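Local coordinates for protein predicted metal-dependent hydrolase of the TIM-barrel fold (Lactobacillus casei, PDB 2QPX) that binds two zinc ions in a TIM-barrel fold and probably acts as a metal-dependent hydrolase of still undefined substrate, at residues Y128-H133 and Y209-V214; D136-H141 and G197-T202. All blocks are in the same frame, centred on the assembly; numbering follows the deposited sequence. Where two conformers were deposited one is given.

Contact 1 of 2, residues Y128-H133 and Y209-V214; sequences YRLETH and YMLYHV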
loop_
_atom_site.group_PDB
_atom_site.type_symbol
_atom_site.label_atom_id
_atom_site.label_comp_id
_atom_site.label_asym_id
_atom_site.label_seq_id
_atom_site.Cartn_x
_atom_site.Cartn_y
_atom_site.Cartn_z
ATOM N N TYR A 128 -19.514 24.426 1.900
ATOM C CA TYR A 128 -20.873 23.932 2.175
ATOM C C TYR A 128 -20.863 22.427 2.304
ATOM O O TYR A 128 -20.662 21.707 1.323
ATOM C CB TYR A 128 -21.751 24.314 0.999
ATOM C CG TYR A 128 -23.237 24.004 1.081
ATOM C CD1 TYR A 128 -23.753 22.736 0.882
ATOM C CD2 TYR A 128 -24.145 25.019 1.317
ATOM C CE1 TYR A 128 -25.123 22.505 0.940
ATOM C CE2 TYR A 128 -25.510 24.803 1.333
ATOM C CZ TYR A 128 -26.001 23.523 1.156
ATOM O OH TYR A 128 -27.349 23.240 1.187
ATOM N N ARG A 129 -21.090 21.942 3.510
ATOM C CA ARG A 129 -21.144 20.488 3.712
ATOM C C ARG A 129 -22.537 19.965 3.313
ATOM O O ARG A 129 -23.592 20.345 3.896
ATOM C CB ARG A 129 -20.827 20.109 5.163
ATOM C CG ARG A 129 -20.708 18.591 5.320
ATOM C CD ARG A 129 -20.413 18.157 6.683
ATOM N NE ARG A 129 -19.027 18.399 7.027
ATOM C CZ ARG A 129 -18.391 17.755 7.989
ATOM N NH1 ARG A 129 -19.031 16.880 8.744
ATOM N NH2 ARG A 129 -17.124 17.987 8.191
ATOM N N LEU A 130 -22.551 19.090 2.323
ATOM C CA LEU A 130 -23.819 18.590 1.796
ATOM C C LEU A 130 -24.671 17.839 2.827
ATOM O O LEU A 130 -25.843 18.095 2.962
ATOM C CB LEU A 130 -23.537 17.702 0.585
ATOM C CG LEU A 130 -23.013 18.467 -0.660
ATOM C CD1 LEU A 130 -22.438 17.433 -1.673
ATOM C CD2 LEU A 130 -24.096 19.338 -1.332
ATOM N N GLU A 131 -24.071 16.860 3.492
ATOM C CA GLU A 131 -24.854 15.953 4.330
ATOM C C GLU A 131 -25.499 16.662 5.523
ATOM O O GLU A 131 -26.612 16.327 5.927
ATOM C CB GLU A 131 -24.075 14.707 4.764
ATOM C CG GLU A 131 -23.717 13.759 3.633
ATOM C CD GLU A 131 -22.528 14.164 2.752
ATOM O OE1 GLU A 131 -21.842 15.195 3.048
ATOM O OE2 GLU A 131 -22.304 13.392 1.778
ATOM N N THR A 132 -24.792 17.619 6.140
ATOM C CA THR A 132 -25.343 18.341 7.291
ATOM C C THR A 132 -26.486 19.267 6.861
ATOM O O THR A 132 -27.494 19.381 7.544
ATOM C CB THR A 132 -24.213 19.054 8.061
ATOM O OG1 THR A 132 -23.402 19.713 7.132
ATOM C CG2 THR A 132 -23.340 18.056 8.808
ATOM N N HIS A 133 -26.379 19.899 5.687
ATOM C CA HIS A 133 -27.483 20.682 5.155
ATOM C C HIS A 133 -28.657 19.746 4.843
ATOM O O HIS A 133 -29.813 20.054 5.185
ATOM C CB HIS A 133 -27.067 21.502 3.932
ATOM C CG HIS A 133 -26.305 22.734 4.273
ATOM N ND1 HIS A 133 -24.930 22.765 4.373
ATOM C CD2 HIS A 133 -26.730 23.988 4.556
ATOM C CE1 HIS A 133 -24.550 23.997 4.692
ATOM N NE2 HIS A 133 -25.630 24.756 4.831
ATOM N N TYR A 209 -27.762 8.967 -4.442
ATOM C CA TYR A 209 -28.692 9.764 -5.270
ATOM C C TYR A 209 -28.322 11.264 -5.193
ATOM O O TYR A 209 -28.233 11.983 -6.222
ATOM C CB TYR A 209 -30.151 9.555 -4.799
ATOM C CG TYR A 209 -31.158 10.327 -5.579
ATOM C CD1 TYR A 209 -31.486 11.630 -5.260
ATOM C CD2 TYR A 209 -31.804 9.733 -6.675
ATOM C CE1 TYR A 209 -32.447 12.323 -6.003
ATOM C CE2 TYR A 209 -32.715 10.403 -7.422
ATOM C CZ TYR A 209 -33.040 11.693 -7.104
ATOM O OH TYR A 209 -33.949 12.378 -7.864
HETATM N N MSE A 210 -28.167 11.761 -3.959
HETATM C CA MSE A 210 -27.850 13.148 -3.716
HETATM C C MSE A 210 -26.594 13.543 -4.475
HETATM O O MSE A 210 -26.558 14.586 -5.160
HETATM C CB MSE A 210 -27.597 13.333 -2.223
HETATM C CG MSE A 210 -27.270 14.730 -1.817
HETATM SE SE MSE A 210 -26.510 14.885 -0.016
HETATM C CE MSE A 210 -24.648 14.353 -0.340
ATOM N N LEU A 211 -25.543 12.719 -4.359
ATOM C CA LEU A 211 -24.269 13.100 -4.990
ATOM C C LEU A 211 -24.358 13.152 -6.521
ATOM O O LEU A 211 -23.786 14.050 -7.165
ATOM C CB LEU A 211 -23.165 12.156 -4.532
ATOM C CG LEU A 211 -22.748 12.342 -3.065
ATOM C CD1 LEU A 211 -21.899 11.140 -2.610
ATOM C CD2 LEU A 211 -22.056 13.714 -2.891
ATOM N N TYR A 212 -25.065 12.196 -7.120
ATOM C CA TYR A 212 -25.236 12.216 -8.574
ATOM C C TYR A 212 -26.094 13.389 -9.005
ATOM O O TYR A 212 -25.823 14.031 -10.009
ATOM C CB TYR A 212 -25.840 10.894 -9.088
ATOM C CG TYR A 212 -24.785 9.805 -9.315
ATOM C CD1 TYR A 212 -24.304 9.037 -8.274
ATOM C CD2 TYR A 212 -24.229 9.568 -10.592
ATOM C CE1 TYR A 212 -23.346 8.061 -8.484
ATOM C CE2 TYR A 212 -23.238 8.596 -10.793
ATOM C CZ TYR A 212 -22.804 7.854 -9.746
ATOM O OH TYR A 212 -21.829 6.894 -9.920
ATOM N N HIS A 213 -27.135 13.696 -8.239
ATOM C CA HIS A 213 -28.056 14.766 -8.607
ATOM C C HIS A 213 -27.582 16.182 -8.297
ATOM O O HIS A 213 -27.960 17.105 -9.008
ATOM C CB HIS A 213 -29.451 14.475 -8.075
ATOM C CG HIS A 213 -30.129 13.381 -8.812
ATOM N ND1 HIS A 213 -31.089 13.641 -9.770
ATOM C CD2 HIS A 213 -29.915 12.041 -8.844
ATOM C CE1 HIS A 213 -31.493 12.501 -10.305
ATOM N NE2 HIS A 213 -30.781 11.517 -9.799
ATOM N N VAL A 214 -26.718 16.383 -7.309
ATOM C CA VAL A 214 -26.220 17.718 -7.062
ATOM C C VAL A 214 -25.055 18.081 -7.990
ATOM O O VAL A 214 -24.734 19.257 -8.115
ATOM C CB VAL A 214 -25.828 17.997 -5.581
ATOM C CG1 VAL A 214 -27.046 17.830 -4.661
ATOM C CG2 VAL A 214 -24.610 17.174 -5.154
#

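Contact 2 of 2, residues D136-H141 and G197-T202; sequences DFMLEH and GEKRLT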
loop_
_atom_site.group_PDB
_atom_site.type_symbol
_atom_site.label_atom_id
_atom_site.label_comp_id
_atom_site.label_asym_id
_atom_site.label_seq_id
_atom_site.Cartn_x
_atom_site.Cartn_y
_atom_site.Cartn_z
ATOM N N ASP A 136 -30.413 18.985 8.103
ATOM C CA ASP A 136 -31.194 20.079 8.654
ATOM C C ASP A 136 -32.489 20.297 7.880
ATOM O O ASP A 136 -33.529 20.598 8.465
ATOM C CB ASP A 136 -30.333 21.325 8.726
ATOM C CG ASP A 136 -29.342 21.261 9.881
ATOM O OD1 ASP A 136 -29.662 20.660 10.930
ATOM O OD2 ASP A 136 -28.277 21.832 9.753
ATOM N N PHE A 137 -32.439 20.122 6.557
ATOM C CA PHE A 137 -33.667 20.191 5.753
ATOM C C PHE A 137 -34.615 19.027 6.029
ATOM O O PHE A 137 -35.835 19.201 5.982
ATOM C CB PHE A 137 -33.360 20.359 4.268
ATOM C CG PHE A 137 -32.991 21.772 3.883
ATOM C CD1 PHE A 137 -33.957 22.754 3.791
ATOM C CD2 PHE A 137 -31.676 22.135 3.687
ATOM C CE1 PHE A 137 -33.629 24.049 3.453
ATOM C CE2 PHE A 137 -31.360 23.427 3.352
ATOM C CZ PHE A 137 -32.320 24.389 3.258
HETATM N N MSE A 138 -34.089 17.854 6.331
HETATM C CA MSE A 138 -34.917 16.673 6.611
HETATM C C MSE A 138 -35.875 16.951 7.753
HETATM O O MSE A 138 -37.059 16.554 7.701
HETATM C CB MSE A 138 -34.034 15.434 6.861
HETATM C CG MSE A 138 -34.761 14.172 7.279
HETATM SE SE MSE A 138 -35.247 14.062 9.152
HETATM C CE MSE A 138 -33.467 14.035 9.875
ATOM N N LEU A 139 -35.385 17.682 8.755
ATOM C CA LEU A 139 -36.200 17.964 9.954
ATOM C C LEU A 139 -37.458 18.801 9.642
ATOM O O LEU A 139 -38.436 18.770 10.402
ATOM C CB LEU A 139 -35.335 18.693 10.993
ATOM C CG LEU A 139 -34.170 17.953 11.601
ATOM C CD1 LEU A 139 -33.415 18.894 12.582
ATOM C CD2 LEU A 139 -34.615 16.710 12.300
ATOM N N GLU A 140 -37.433 19.520 8.541
ATOM C CA GLU A 140 -38.491 20.453 8.152
ATOM C C GLU A 140 -39.516 19.879 7.170
ATOM O O GLU A 140 -40.472 20.567 6.819
ATOM C CB GLU A 140 -37.885 21.705 7.503
ATOM C CG GLU A 140 -36.894 22.465 8.360
ATOM C CD GLU A 140 -37.456 22.851 9.715
ATOM O OE1 GLU A 140 -38.626 23.282 9.778
ATOM O OE2 GLU A 140 -36.723 22.701 10.724
ATOM N N HIS A 141 -39.315 18.634 6.706
ATOM C CA HIS A 141 -40.188 18.064 5.656
ATOM C C HIS A 141 -40.561 16.630 5.945
ATOM O O HIS A 141 -39.716 15.863 6.395
ATOM C CB HIS A 141 -39.501 18.207 4.255
ATOM C CG HIS A 141 -39.252 19.630 3.877
ATOM N ND1 HIS A 141 -40.246 20.440 3.376
ATOM C CD2 HIS A 141 -38.171 20.430 4.056
ATOM C CE1 HIS A 141 -39.771 21.660 3.205
ATOM N NE2 HIS A 141 -38.511 21.683 3.611
ATOM N N GLY A 197 -35.978 8.246 13.392
ATOM C CA GLY A 197 -35.726 9.206 14.445
ATOM C C GLY A 197 -34.282 9.678 14.571
ATOM O O GLY A 197 -34.013 10.537 15.395
ATOM N N GLU A 198 -33.352 9.112 13.798
ATOM C CA GLU A 198 -31.953 9.490 13.865
ATOM C C GLU A 198 -31.694 10.656 12.927
ATOM O O GLU A 198 -32.033 10.590 11.758
ATOM C CB GLU A 198 -31.078 8.307 13.462
ATOM C CG GLU A 198 -31.240 7.045 14.330
ATOM C CD GLU A 198 -30.814 7.254 15.781
ATOM O OE1 GLU A 198 -29.878 8.048 16.037
ATOM O OE2 GLU A 198 -31.416 6.617 16.672
ATOM N N LYS A 199 -31.069 11.724 13.418
ATOM C CA LYS A 199 -30.813 12.870 12.595
ATOM C C LYS A 199 -29.741 12.581 11.542
ATOM O O LYS A 199 -29.873 12.998 10.379
ATOM C CB LYS A 199 -30.374 14.095 13.409
ATOM C CG LYS A 199 -30.275 15.343 12.524
ATOM C CD LYS A 199 -29.889 16.620 13.254
ATOM C CE LYS A 199 -29.820 17.781 12.315
ATOM N NZ LYS A 199 -29.390 19.043 13.027
ATOM N N ARG A 200 -28.719 11.844 11.937
ATOM C CA ARG A 200 -27.559 11.527 11.095
ATOM C C ARG A 200 -27.979 10.867 9.772
ATOM O O ARG A 200 -28.675 9.862 9.794
ATOM C CB ARG A 200 -26.681 10.557 11.893
ATOM C CG ARG A 200 -25.278 10.286 11.412
ATOM C CD ARG A 200 -24.499 9.498 12.505
ATOM N NE ARG A 200 -23.821 8.332 11.948
ATOM C CZ ARG A 200 -22.561 8.298 11.534
ATOM N NH1 ARG A 200 -21.775 9.367 11.620
ATOM N NH2 ARG A 200 -22.077 7.178 11.019
ATOM N N LEU A 201 -27.526 11.408 8.648
ATOM C CA LEU A 201 -27.779 10.816 7.324
ATOM C C LEU A 201 -26.771 9.658 7.074
ATOM O O LEU A 201 -25.568 9.877 7.000
ATOM C CB LEU A 201 -27.649 11.871 6.238
ATOM C CG LEU A 201 -27.788 11.406 4.797
ATOM C CD1 LEU A 201 -29.110 10.606 4.590
ATOM C CD2 LEU A 201 -27.648 12.589 3.857
ATOM N N THR A 202 -27.286 8.439 6.989
ATOM C CA THR A 202 -26.500 7.221 6.824
ATOM C C THR A 202 -27.002 6.320 5.689
ATOM O O THR A 202 -26.433 5.258 5.458
ATOM C CB THR A 202 -26.454 6.404 8.136
ATOM O OG1 THR A 202 -27.776 5.943 8.471
ATOM C CG2 THR A 202 -25.832 7.252 9.289
#

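Contact 1 of 2, residues Y128-H133 and Y209-V214
A chi1 of -179° sends CG of selenomethionine M210 away from its own amide N and out from helix 204-221 toward L130, and a bend at chi3 (79°) lays the terminal methyl CE between L130 and E131 at the start of helix 130-138. In one of two modelled conformers, M210 CE lies 3.6 Å from L130 CB. The CD1 branch of L130 touches L211 CD2 at 3.9 Å and, one turn on from M210, V214 CG2 at 4.1 Å. Leucine and valine methyls thus fit against one another between helices of the layer around the barrel, where L130 also rests on L225 and L211 on F227 of strand 225-229.

E131 comes nearest with its end: its chain bends at chi2 (78°), and the E131 and M210 side chains cross at about a right angle, an approach that is tentative given the alternate conformer. E131 OE2 is hydrogen-bonded to S168 OG and OE1 to I169 N, directly after the zinc-bridging carboxylated K167. Both carboxylate oxygens thus have polar partners, and the methyl probably adds apolar cover beside them, consistent with E131 helping to position the segment that follows the metal ligand.

Contact 2 of 2, residues D136-H141 and G197-T202
E198, the first residue of 197-202 to meet 136-141, does so through its backbone: its carbonyl O lies 4.2 Å from CE of selenomethionine M138, a loose approach just after G197, which leaves helix 183-196 with positive phi. K199 follows and supplies most of the contact. Its own carbonyl O is 3.8 Å from M138 CE and also accepts a hydrogen bond from W193 NE1, so the methyl lies against a peptide that is already tied to the preceding helix. M138 gets there with a side chain folded at both chi2 and chi3, bringing CE beside the backbone of the loop, and it packs further on F190 and W193.

The side chain of K199 leaves with CG pointing away from its own amide N (chi1 -173°) and stays fully extended to its end. On the way it passes L139 at about a right angle, L139 CD1 touching K199 CE at 3.8 Å, and K199 NZ gives a hydrogen-bonded salt bridge to D136 OD1 at 2.7 Å, arriving almost in line with the CG-OD1 bond. Farther along, L201 N donates to E135 OE2 of helix 130-138. Since D136, L139 and K199 are all exposed, the ion pair is probably moderated by solvent, and the aliphatic part of the lysine packs on L139 as well as bridging to D136.

Both contacts use helix 130-138, contact 1 its first turn and contact 2 the residues from D136 on, into the M138-H141 turn. Contact 1 is buried and lies helix against helix beside the barrel, built largely from methyl groups; its one carboxylate, on E131, finds polar partners near the zinc site. Contact 2, farther from the chain's centre and away from the annotated sites, joins this region to the loop between helices 183-196 and 204-221, and here an exposed salt bridge spans the gap. Their centres are 13 Å apart, yet they touch, E131 CG lying 4.1 Å from L201 CD2. Along the chain, contact 2 is nested within contact 1.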